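Long-range contacts in endoribonuclease L-PSP/chorismate mutase-like domain-containing protein (Shewanella oneidensis, PDB 2OTM), which is of unknown function but belongs to the YjgF/L-PSP family and may act as an endoribonuclease or a related enzyme: residues K111-A116 and R132-N137; Y94-V99 and C146-F151; G48-Q53 and M140-L145. One frame throughout, in Å; residues are numbered along the deposited sequence. Where two conformers were deposited one is given.

Contact 1 (K111-A116 and R132-N137); sequences KALDGA and RMIWTN. With ACT (acetate ion), chain I.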
loop_
_atom_site.group_PDB
_atom_site.type_symbol
_atom_site.label_atom_id
_atom_site.label_comp_id
_atom_site.label_asym_id
_atom_site.label_seq_id
_atom_site.Cartn_x
_atom_site.Cartn_y
_atom_site.Cartn_z
ATOM N N LYS B 111 0.833 4.472 -17.808
ATOM C CA LYS B 111 0.788 3.736 -19.059
ATOM C C LYS B 111 1.635 2.478 -18.968
ATOM O O LYS B 111 1.228 1.455 -19.483
ATOM C CB LYS B 111 1.286 4.595 -20.221
ATOM C CG LYS B 111 0.411 5.787 -20.510
ATOM N N ALA B 112 2.764 2.542 -18.254
ATOM C CA ALA B 112 3.576 1.365 -17.987
ATOM C C ALA B 112 2.812 0.344 -17.164
ATOM O O ALA B 112 2.791 -0.825 -17.508
ATOM C CB ALA B 112 4.910 1.730 -17.272
ATOM N N LEU B 113 2.146 0.790 -16.101
ATOM C CA LEU B 113 1.376 -0.121 -15.263
ATOM C C LEU B 113 0.183 -0.757 -15.968
ATOM O O LEU B 113 -0.293 -1.831 -15.567
ATOM C CB LEU B 113 0.953 0.544 -13.945
ATOM C CG LEU B 113 0.450 -0.429 -12.868
ATOM C CD1 LEU B 113 1.438 -1.531 -12.533
ATOM C CD2 LEU B 113 -0.027 0.307 -11.622
ATOM N N ASP B 114 -0.291 -0.130 -17.039
ATOM C CA ASP B 114 -1.281 -0.764 -17.906
ATOM C C ASP B 114 -0.779 -2.073 -18.490
ATOM O O ASP B 114 -1.587 -2.874 -18.907
ATOM C CB ASP B 114 -1.716 0.162 -19.057
ATOM C CG ASP B 114 -2.724 1.216 -18.629
ATOM O OD1 ASP B 114 -3.405 1.034 -17.588
ATOM O OD2 ASP B 114 -2.815 2.237 -19.354
ATOM N N GLY B 115 0.535 -2.297 -18.539
ATOM C CA GLY B 115 1.055 -3.608 -18.945
ATOM C C GLY B 115 0.527 -4.702 -18.017
ATOM O O GLY B 115 0.212 -5.810 -18.454
ATOM N N ALA B 116 0.453 -4.390 -16.716
ATOM C CA ALA B 116 -0.148 -5.279 -15.738
ATOM C C ALA B 116 -1.666 -5.342 -15.910
ATOM O O ALA B 116 -2.234 -6.416 -16.016
ATOM C CB ALA B 116 0.209 -4.826 -14.291
ATOM N N ARG B 132 -6.795 -0.350 -8.640
ATOM C CA ARG B 132 -5.349 -0.392 -8.568
ATOM C C ARG B 132 -4.751 0.786 -7.834
ATOM O O ARG B 132 -5.402 1.854 -7.701
ATOM C CB ARG B 132 -4.731 -0.561 -9.971
ATOM C CG ARG B 132 -4.306 0.690 -10.679
ATOM C CD ARG B 132 -3.712 0.330 -12.046
ATOM N NE ARG B 132 -3.256 1.539 -12.694
ATOM C CZ ARG B 132 -2.918 1.659 -13.971
ATOM N NH1 ARG B 132 -2.949 0.629 -14.797
ATOM N NH2 ARG B 132 -2.521 2.840 -14.401
HETATM N N MSE B 133 -3.549 0.526 -7.306
HETATM C CA MSE B 133 -2.690 1.537 -6.691
HETATM C C MSE B 133 -1.401 1.594 -7.471
HETATM O O MSE B 133 -0.909 0.589 -8.014
HETATM C CB MSE B 133 -2.364 1.177 -5.227
HETATM C CG MSE B 133 -3.553 0.933 -4.352
HETATM SE SE MSE B 133 -3.007 0.867 -2.432
HETATM C CE MSE B 133 -2.701 2.719 -2.030
ATOM N N ILE B 134 -0.811 2.781 -7.522
ATOM C CA ILE B 134 0.444 2.930 -8.222
ATOM C C ILE B 134 1.357 3.791 -7.355
ATOM O O ILE B 134 0.897 4.747 -6.716
ATOM C CB ILE B 134 0.244 3.592 -9.606
ATOM C CG1 ILE B 134 1.538 3.512 -10.388
ATOM C CG2 ILE B 134 -0.209 5.082 -9.423
ATOM C CD1 ILE B 134 1.386 3.752 -11.919
ATOM N N TRP B 135 2.636 3.408 -7.291
ATOM C CA TRP B 135 3.644 4.204 -6.572
ATOM C C TRP B 135 4.917 4.291 -7.405
ATOM O O TRP B 135 5.173 3.432 -8.230
ATOM C CB TRP B 135 4.072 3.558 -5.240
ATOM C CG TRP B 135 3.014 3.356 -4.189
ATOM C CD1 TRP B 135 2.534 4.253 -3.277
ATOM C CD2 TRP B 135 2.328 2.141 -3.955
ATOM N NE1 TRP B 135 1.588 3.652 -2.454
ATOM C CE2 TRP B 135 1.439 2.354 -2.864
ATOM C CE3 TRP B 135 2.376 0.892 -4.563
ATOM C CZ2 TRP B 135 0.647 1.351 -2.360
ATOM C CZ3 TRP B 135 1.584 -0.105 -4.067
ATOM C CH2 TRP B 135 0.717 0.131 -2.976
ATOM N N THR B 136 5.681 5.364 -7.184
ATOM C CA THR B 136 7.027 5.401 -7.628
ATOM C C THR B 136 7.916 5.402 -6.406
ATOM O O THR B 136 7.651 6.120 -5.420
ATOM C CB THR B 136 7.331 6.624 -8.533
ATOM O OG1 THR B 136 7.069 7.827 -7.811
ATOM C CG2 THR B 136 6.446 6.577 -9.790
ATOM N N ASN B 137 9.004 4.652 -6.475
ATOM C CA ASN B 137 9.984 4.640 -5.387
ATOM C C ASN B 137 11.370 4.838 -5.967
ATOM O O ASN B 137 11.648 4.377 -7.089
ATOM C CB ASN B 137 10.014 3.285 -4.672
ATOM C CG ASN B 137 8.799 2.988 -3.787
ATOM O OD1 ASN B 137 8.754 1.885 -3.227
ATOM N ND2 ASN B 137 7.825 3.918 -3.646
HETATM C C ACT I . -3.193 5.140 -11.630
HETATM O O ACT I . -3.431 4.025 -11.055
HETATM O OXT ACT I . -2.631 5.114 -12.762
HETATM C CH3 ACT I . -3.549 6.473 -11.027
#

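Contact 2 (Y94-V99 and C146-F151); sequences YRLEGV and CLVYLF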
loop_
_atom_site.group_PDB
_atom_site.type_symbol
_atom_site.label_atom_id
_atom_site.label_comp_id
_atom_site.label_asym_id
_atom_site.label_seq_id
_atom_site.Cartn_x
_atom_site.Cartn_y
_atom_site.Cartn_z
ATOM N N TYR B 94 -9.190 -8.661 -7.650
ATOM C CA TYR B 94 -9.891 -7.419 -7.328
ATOM C C TYR B 94 -8.961 -6.211 -7.179
ATOM O O TYR B 94 -9.436 -5.067 -7.173
ATOM C CB TYR B 94 -10.759 -7.544 -6.066
ATOM C CG TYR B 94 -10.027 -7.895 -4.807
ATOM C CD1 TYR B 94 -9.495 -6.906 -4.003
ATOM C CD2 TYR B 94 -9.879 -9.220 -4.402
ATOM C CE1 TYR B 94 -8.835 -7.206 -2.834
ATOM C CE2 TYR B 94 -9.177 -9.529 -3.214
ATOM C CZ TYR B 94 -8.693 -8.509 -2.443
ATOM O OH TYR B 94 -8.032 -8.752 -1.295
ATOM N N ARG B 95 -7.658 -6.457 -7.037
ATOM C CA ARG B 95 -6.712 -5.365 -6.797
ATOM C C ARG B 95 -5.331 -5.675 -7.354
ATOM O O ARG B 95 -4.824 -6.790 -7.222
ATOM C CB ARG B 95 -6.612 -5.124 -5.301
ATOM C CG ARG B 95 -5.709 -3.991 -4.856
ATOM C CD ARG B 95 -6.433 -2.731 -4.963
ATOM N NE ARG B 95 -5.977 -1.717 -4.031
ATOM C CZ ARG B 95 -6.632 -0.573 -3.837
ATOM N NH1 ARG B 95 -7.729 -0.331 -4.522
ATOM N NH2 ARG B 95 -6.190 0.322 -2.974
ATOM N N LEU B 96 -4.759 -4.676 -8.025
ATOM C CA LEU B 96 -3.380 -4.678 -8.511
ATOM C C LEU B 96 -2.677 -3.528 -7.807
ATOM O O LEU B 96 -3.216 -2.433 -7.781
ATOM C CB LEU B 96 -3.368 -4.391 -10.004
ATOM C CG LEU B 96 -2.083 -3.883 -10.666
ATOM C CD1 LEU B 96 -0.990 -4.963 -10.526
ATOM C CD2 LEU B 96 -2.353 -3.475 -12.139
ATOM N N GLU B 97 -1.489 -3.760 -7.237
ATOM C CA GLU B 97 -0.687 -2.668 -6.664
ATOM C C GLU B 97 0.707 -2.778 -7.276
ATOM O O GLU B 97 1.357 -3.813 -7.192
ATOM C CB GLU B 97 -0.712 -2.650 -5.119
ATOM C CG GLU B 97 -2.172 -2.595 -4.569
ATOM C CD GLU B 97 -2.341 -2.546 -3.067
ATOM O OE1 GLU B 97 -1.365 -2.682 -2.283
ATOM O OE2 GLU B 97 -3.512 -2.378 -2.656
ATOM N N GLY B 98 1.147 -1.706 -7.927
ATOM C CA GLY B 98 2.407 -1.687 -8.657
ATOM C C GLY B 98 3.311 -0.557 -8.238
ATOM O O GLY B 98 2.832 0.543 -7.967
ATOM N N VAL B 99 4.611 -0.836 -8.216
ATOM C CA VAL B 99 5.650 0.120 -7.911
ATOM C C VAL B 99 6.614 0.168 -9.086
ATOM O O VAL B 99 7.019 -0.896 -9.610
ATOM C CB VAL B 99 6.504 -0.296 -6.677
ATOM C CG1 VAL B 99 7.403 0.838 -6.260
ATOM C CG2 VAL B 99 5.635 -0.745 -5.497
ATOM N N CYS B 146 10.389 -2.532 -11.784
ATOM C CA CYS B 146 9.060 -2.582 -11.236
ATOM C C CYS B 146 8.826 -3.755 -10.312
ATOM O O CYS B 146 9.587 -4.732 -10.292
ATOM C CB CYS B 146 8.024 -2.616 -12.363
ATOM S SG CYS B 146 8.024 -4.131 -13.383
ATOM N N LEU B 147 7.755 -3.628 -9.554
ATOM C CA LEU B 147 7.286 -4.687 -8.678
ATOM C C LEU B 147 5.764 -4.705 -8.736
ATOM O O LEU B 147 5.115 -3.637 -8.670
ATOM C CB LEU B 147 7.801 -4.358 -7.277
ATOM C CG LEU B 147 8.074 -5.302 -6.133
ATOM C CD1 LEU B 147 8.943 -6.483 -6.507
ATOM C CD2 LEU B 147 8.740 -4.444 -5.035
ATOM N N VAL B 148 5.179 -5.902 -8.774
ATOM C CA VAL B 148 3.740 -6.048 -8.881
ATOM C C VAL B 148 3.240 -6.936 -7.746
ATOM O O VAL B 148 3.888 -7.928 -7.386
ATOM C CB VAL B 148 3.364 -6.647 -10.291
ATOM C CG1 VAL B 148 1.971 -7.193 -10.315
ATOM C CG2 VAL B 148 3.580 -5.571 -11.384
ATOM N N TYR B 149 2.087 -6.562 -7.187
ATOM C CA TYR B 149 1.392 -7.316 -6.167
ATOM C C TYR B 149 -0.050 -7.504 -6.627
ATOM O O TYR B 149 -0.698 -6.554 -7.067
ATOM C CB TYR B 149 1.351 -6.548 -4.845
ATOM C CG TYR B 149 2.690 -6.263 -4.236
ATOM C CD1 TYR B 149 3.498 -5.232 -4.704
ATOM C CD2 TYR B 149 3.127 -6.985 -3.140
ATOM C CE1 TYR B 149 4.742 -4.972 -4.120
ATOM C CE2 TYR B 149 4.381 -6.743 -2.546
ATOM C CZ TYR B 149 5.182 -5.730 -3.053
ATOM O OH TYR B 149 6.386 -5.486 -2.441
ATOM N N LEU B 150 -0.559 -8.716 -6.491
ATOM C CA LEU B 150 -1.941 -9.041 -6.854
ATOM C C LEU B 150 -2.709 -9.523 -5.628
ATOM O O LEU B 150 -2.132 -10.078 -4.702
ATOM C CB LEU B 150 -1.985 -10.124 -7.910
ATOM C CG LEU B 150 -1.383 -9.810 -9.279
ATOM C CD1 LEU B 150 -1.632 -10.959 -10.206
ATOM C CD2 LEU B 150 -1.951 -8.537 -9.854
ATOM N N PHE B 151 -4.012 -9.268 -5.649
ATOM C CA PHE B 151 -4.936 -9.658 -4.603
ATOM C C PHE B 151 -6.135 -10.317 -5.307
ATOM O O PHE B 151 -6.714 -9.730 -6.235
ATOM C CB PHE B 151 -5.433 -8.443 -3.858
ATOM C CG PHE B 151 -4.346 -7.629 -3.186
ATOM C CD1 PHE B 151 -3.569 -6.753 -3.916
ATOM C CD2 PHE B 151 -4.126 -7.734 -1.846
ATOM C CE1 PHE B 151 -2.576 -6.013 -3.320
ATOM C CE2 PHE B 151 -3.127 -6.977 -1.229
ATOM C CZ PHE B 151 -2.362 -6.130 -1.971
#

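Contact 3 (G48-Q53 and M140-L145); sequences GKLLYQ and MPLNSL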
loop_
_atom_site.group_PDB
_atom_site.type_symbol
_atom_site.label_atom_id
_atom_site.label_comp_id
_atom_site.label_asym_id
_atom_site.label_seq_id
_atom_site.Cartn_x
_atom_site.Cartn_y
_atom_site.Cartn_z
ATOM N N GLY B 48 14.595 -17.019 -15.167
ATOM C CA GLY B 48 15.406 -16.772 -13.988
ATOM C C GLY B 48 16.240 -15.509 -14.021
ATOM O O GLY B 48 16.993 -15.257 -13.081
ATOM N N LYS B 49 16.117 -14.709 -15.086
ATOM C CA LYS B 49 16.871 -13.455 -15.196
ATOM C C LYS B 49 15.956 -12.250 -14.981
ATOM O O LYS B 49 14.907 -12.174 -15.580
ATOM C CB LYS B 49 17.513 -13.352 -16.573
ATOM C CG LYS B 49 18.673 -14.336 -16.784
ATOM N N LEU B 50 16.382 -11.307 -14.153
ATOM C CA LEU B 50 15.635 -10.075 -13.935
ATOM C C LEU B 50 15.875 -9.211 -15.150
ATOM O O LEU B 50 16.976 -8.722 -15.371
ATOM C CB LEU B 50 16.087 -9.374 -12.659
ATOM C CG LEU B 50 15.298 -8.119 -12.317
ATOM C CD1 LEU B 50 13.834 -8.469 -12.202
ATOM C CD2 LEU B 50 15.847 -7.472 -11.032
ATOM N N LEU B 51 14.850 -9.057 -15.967
ATOM C CA LEU B 51 15.041 -8.538 -17.309
ATOM C C LEU B 51 15.151 -7.024 -17.378
ATOM O O LEU B 51 15.757 -6.505 -18.306
ATOM C CB LEU B 51 13.942 -9.049 -18.211
ATOM C CG LEU B 51 14.296 -9.562 -19.589
ATOM C CD1 LEU B 51 15.310 -10.718 -19.487
ATOM C CD2 LEU B 51 13.008 -10.025 -20.258
ATOM N N TYR B 52 14.587 -6.338 -16.395
ATOM C CA TYR B 52 14.546 -4.871 -16.365
ATOM C C TYR B 52 15.089 -4.340 -15.055
ATOM O O TYR B 52 14.493 -4.529 -13.993
ATOM C CB TYR B 52 13.127 -4.393 -16.537
ATOM C CG TYR B 52 12.492 -4.862 -17.816
ATOM C CD1 TYR B 52 12.607 -4.117 -18.964
ATOM C CD2 TYR B 52 11.797 -6.042 -17.877
ATOM C CE1 TYR B 52 12.017 -4.527 -20.148
ATOM C CE2 TYR B 52 11.212 -6.483 -19.072
ATOM C CZ TYR B 52 11.319 -5.709 -20.188
ATOM O OH TYR B 52 10.750 -6.118 -21.375
ATOM N N GLN B 53 16.238 -3.696 -15.152
ATOM C CA GLN B 53 16.889 -3.120 -13.994
ATOM C C GLN B 53 17.294 -1.702 -14.274
ATOM O O GLN B 53 18.216 -1.448 -15.047
ATOM C CB GLN B 53 18.128 -3.917 -13.648
ATOM C CG GLN B 53 17.851 -5.358 -13.294
ATOM C CD GLN B 53 19.130 -6.134 -13.113
ATOM O OE1 GLN B 53 19.942 -5.799 -12.276
ATOM N NE2 GLN B 53 19.289 -7.196 -13.868
HETATM N N MSE B 140 14.828 0.327 -5.583
HETATM C CA MSE B 140 14.039 -0.897 -5.742
HETATM C C MSE B 140 14.844 -2.135 -5.379
HETATM O O MSE B 140 16.039 -2.175 -5.627
HETATM C CB MSE B 140 13.568 -1.038 -7.206
HETATM C CG MSE B 140 12.761 0.092 -7.716
HETATM SE SE MSE B 140 10.970 0.123 -6.964
HETATM C CE MSE B 140 10.217 -1.319 -8.053
ATOM N N PRO B 141 14.167 -3.200 -4.921
ATOM C CA PRO B 141 14.918 -4.421 -4.640
ATOM C C PRO B 141 15.495 -4.926 -5.942
ATOM O O PRO B 141 14.801 -4.848 -6.970
ATOM C CB PRO B 141 13.848 -5.375 -4.090
ATOM C CG PRO B 141 12.701 -4.481 -3.669
ATOM C CD PRO B 141 12.728 -3.413 -4.726
ATOM N N LEU B 142 16.754 -5.358 -5.913
ATOM C CA LEU B 142 17.467 -5.869 -7.078
ATOM C C LEU B 142 17.600 -4.819 -8.194
ATOM O O LEU B 142 17.898 -5.175 -9.324
ATOM C CB LEU B 142 16.778 -7.147 -7.627
ATOM C CG LEU B 142 16.543 -8.342 -6.662
ATOM C CD1 LEU B 142 15.825 -9.500 -7.343
ATOM C CD2 LEU B 142 17.850 -8.833 -6.113
ATOM N N ASN B 143 17.377 -3.541 -7.878
ATOM C CA ASN B 143 17.321 -2.502 -8.890
ATOM C C ASN B 143 16.310 -2.783 -9.984
ATOM O O ASN B 143 16.461 -2.298 -11.131
ATOM C CB ASN B 143 18.704 -2.261 -9.485
ATOM C CG ASN B 143 18.781 -0.999 -10.323
ATOM O OD1 ASN B 143 18.103 0.012 -10.051
ATOM N ND2 ASN B 143 19.619 -1.045 -11.362
ATOM N N SER B 144 15.260 -3.529 -9.637
ATOM C CA SER B 144 14.194 -3.812 -10.571
ATOM C C SER B 144 13.511 -2.538 -11.048
ATOM O O SER B 144 13.335 -1.583 -10.306
ATOM C CB SER B 144 13.155 -4.728 -9.931
ATOM O OG SER B 144 12.182 -5.186 -10.876
ATOM N N LEU B 145 13.094 -2.514 -12.306
ATOM C CA LEU B 145 12.296 -1.396 -12.794
ATOM C C LEU B 145 10.925 -1.361 -12.123
ATOM O O LEU B 145 10.365 -0.287 -11.904
ATOM C CB LEU B 145 12.133 -1.490 -14.292
ATOM C CG LEU B 145 11.198 -0.500 -14.957
ATOM C CD1 LEU B 145 11.744 0.925 -14.790
ATOM C CD2 LEU B 145 11.135 -0.926 -16.392
HETATM O O HOH W 1 21.275 -3.244 -11.945
#

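Contact 1 (K111-A116 and R132-N137)
Arg132 and Asp114 meet where helix 109-124 lies over strand 131-136, the last two elements of the beta-alpha-beta unit begun by strand 92-100. The axes of the short helical and strand segments are 10.2 Å apart. The span is bridged mainly from the strand side: the Arg132 chain is fully extended from CG to NE, which carries its guanidinium to the first turns of helix 109-124. There it crosses the Asp114 side chain at about a right angle, with NH1 2.9 Å from OD1. In this salt bridge the carboxylate and guanidinium planes are 46° apart. NH1 stands above the carboxylate plane, and the N-H...O angle is 144°. Asp114 OD1 has a second donor, the backbone N of Asn26 in the second subunit, so the same oxygen also links to the neighbouring subunit.

Leu113 slides past Arg132 in the opposite direction and lays its CD2 methyl over one face of the guanidinium, toward the rim, 3.6 Å from NE. A branched apolar side chain suits this place, since it can cover a flat cation while the edge of the guanidinium stays available for bonding. The same methyl also packs on Ile134, whose CG1, anti to the backbone N (chi1 -170°), points CD1 at the helix, 3.7 Å from Leu113 CD2.

The edge of the guanidinium is well used: NH1 also bonds Ser117 OG and NH2 bonds Pro110 O, which should hold the group's rotation. An acetate, probably from the crystallisation liquor, takes the remaining side as a carboxylate substrate might, consistent with the anion-binding arginine of YjgF relatives. Its two oxygens are gripped almost straight, NE to O at 3.0 Å and NH2 to OXT at 2.8 Å.

Contact 2 (Y94-V99 and C146-F151)
This is antiparallel strand pairing in the middle of the mixed sheet, between strand 92-100 and strand 146-153. Glu97 with Tyr149 and Val99 with Leu147 are hydrogen-bonded pairs, each closed by two backbone bonds; Tyr149 N to Glu97 O measures 2.8 Å. Between them Gly98 and Val148 form a non-hydrogen-bonded pair with CA atoms 4.6 Å apart, and Gly98 CA makes a CA-H...O contact with Leu147 O at 3.3 Å. At the far end Tyr94 and Arg95 both face Phe151, a classic beta bulge, in which Phe151 O receives two weak bonds from their N atoms. Tyr94 CG sits between the backbone N and the carbonyl carbon (chi1 60°), which lays the ring over Phe151 CB, a CH-pi contact 3.9 Å from the centroid.

On the face that carries Arg95, Glu97 and Tyr149, Phe151 has the most contacts. Its ring lies alongside the aliphatic part of Arg95, CD1 being 3.6 Å from CG, and is crossed at about a right angle by Glu97, whose CD comes within 3.5 Å of CE1. An extended glutamate suits this spot: OE2 uses its anti lone pair to take Arg95 NE at 2.9 Å, in the guanidinium plane. On the other face Leu96 CD1 touches both Leu150 CD2 and, at 3.7 Å, Val148 CG1, apolar branches that pack beneath helices 62-84 and 109-124.

Contact 3 (G48-Q53 and M140-L145)
Tyr52 O receives the backbone N of Leu145 at 3.0 Å, with an N-H...O angle of 158°. The donor stands above the carbonyl plane, and the CA-H of Ser144 adds a longer contact to the same oxygen at 3.5 Å. One residue on, Gln53 CA comes within 3.0 Å of Asn143 O, so the two chains exchange carbonyl contacts. The result is an isolated beta bridge, Gln53 with Ser144, that joins the chain just after the short strand 49-50 to the loop leading into strand 146-153. Two overlapping turns shape that loop, Asn143 N bonding Met140 O and Ser144 N bonding Pro141 O. The first is type II, with Pro141 and its fixed phi at the second place; Leu142 and Asn143 both have positive phi, which asparagine takes more easily than leucine.

Side chains pack on either flank of the bridge. Leu50 sends CD2 obliquely across Leu142 to lie 3.5 Å from its CB, carried there by a CG anti to the backbone N (chi1 -177°). Tyr52 meets Leu145 through the roots of the two side chains, CB to CB 3.8 Å, while its ring turns off to stack edge-to-face with Tyr60 beside helix 62-84. Ser144 directs OG to Cys146 O, at the start of strand 146-153. Toward solvent, Gln53, its CG anti to the carbonyl carbon (chi1 -61°), runs along its own segment, and NE2 bonds Leu50 O at 3.2 Å. Its OE1 accepts from a water that accepts from Asn143 ND2, a bridge that is doubtful because Asn143 has two conformers.

Contacts 1 and 2 share one sheet, their centres 8 Å apart: strand 131-136 borders strand 92-100, with Trp135 N 2.9 Å from Gly98 O and Met133 N 3.0 Å from Leu96 O. The centre of contact 3 is about 16 Å from the centres of both others. It touches contact 2 through Met140, whose CE packs 3.6 Å from Val99 O, and its second segment follows 132-137 closely in sequence. The probable active site is the cleft between subunits near the acetate of contact 1. Contact 2 contributes Tyr149, which packs on Arg132 of a neighbouring subunit, while its Glu97 side chain lies about 4 Å from a bound calcium ion.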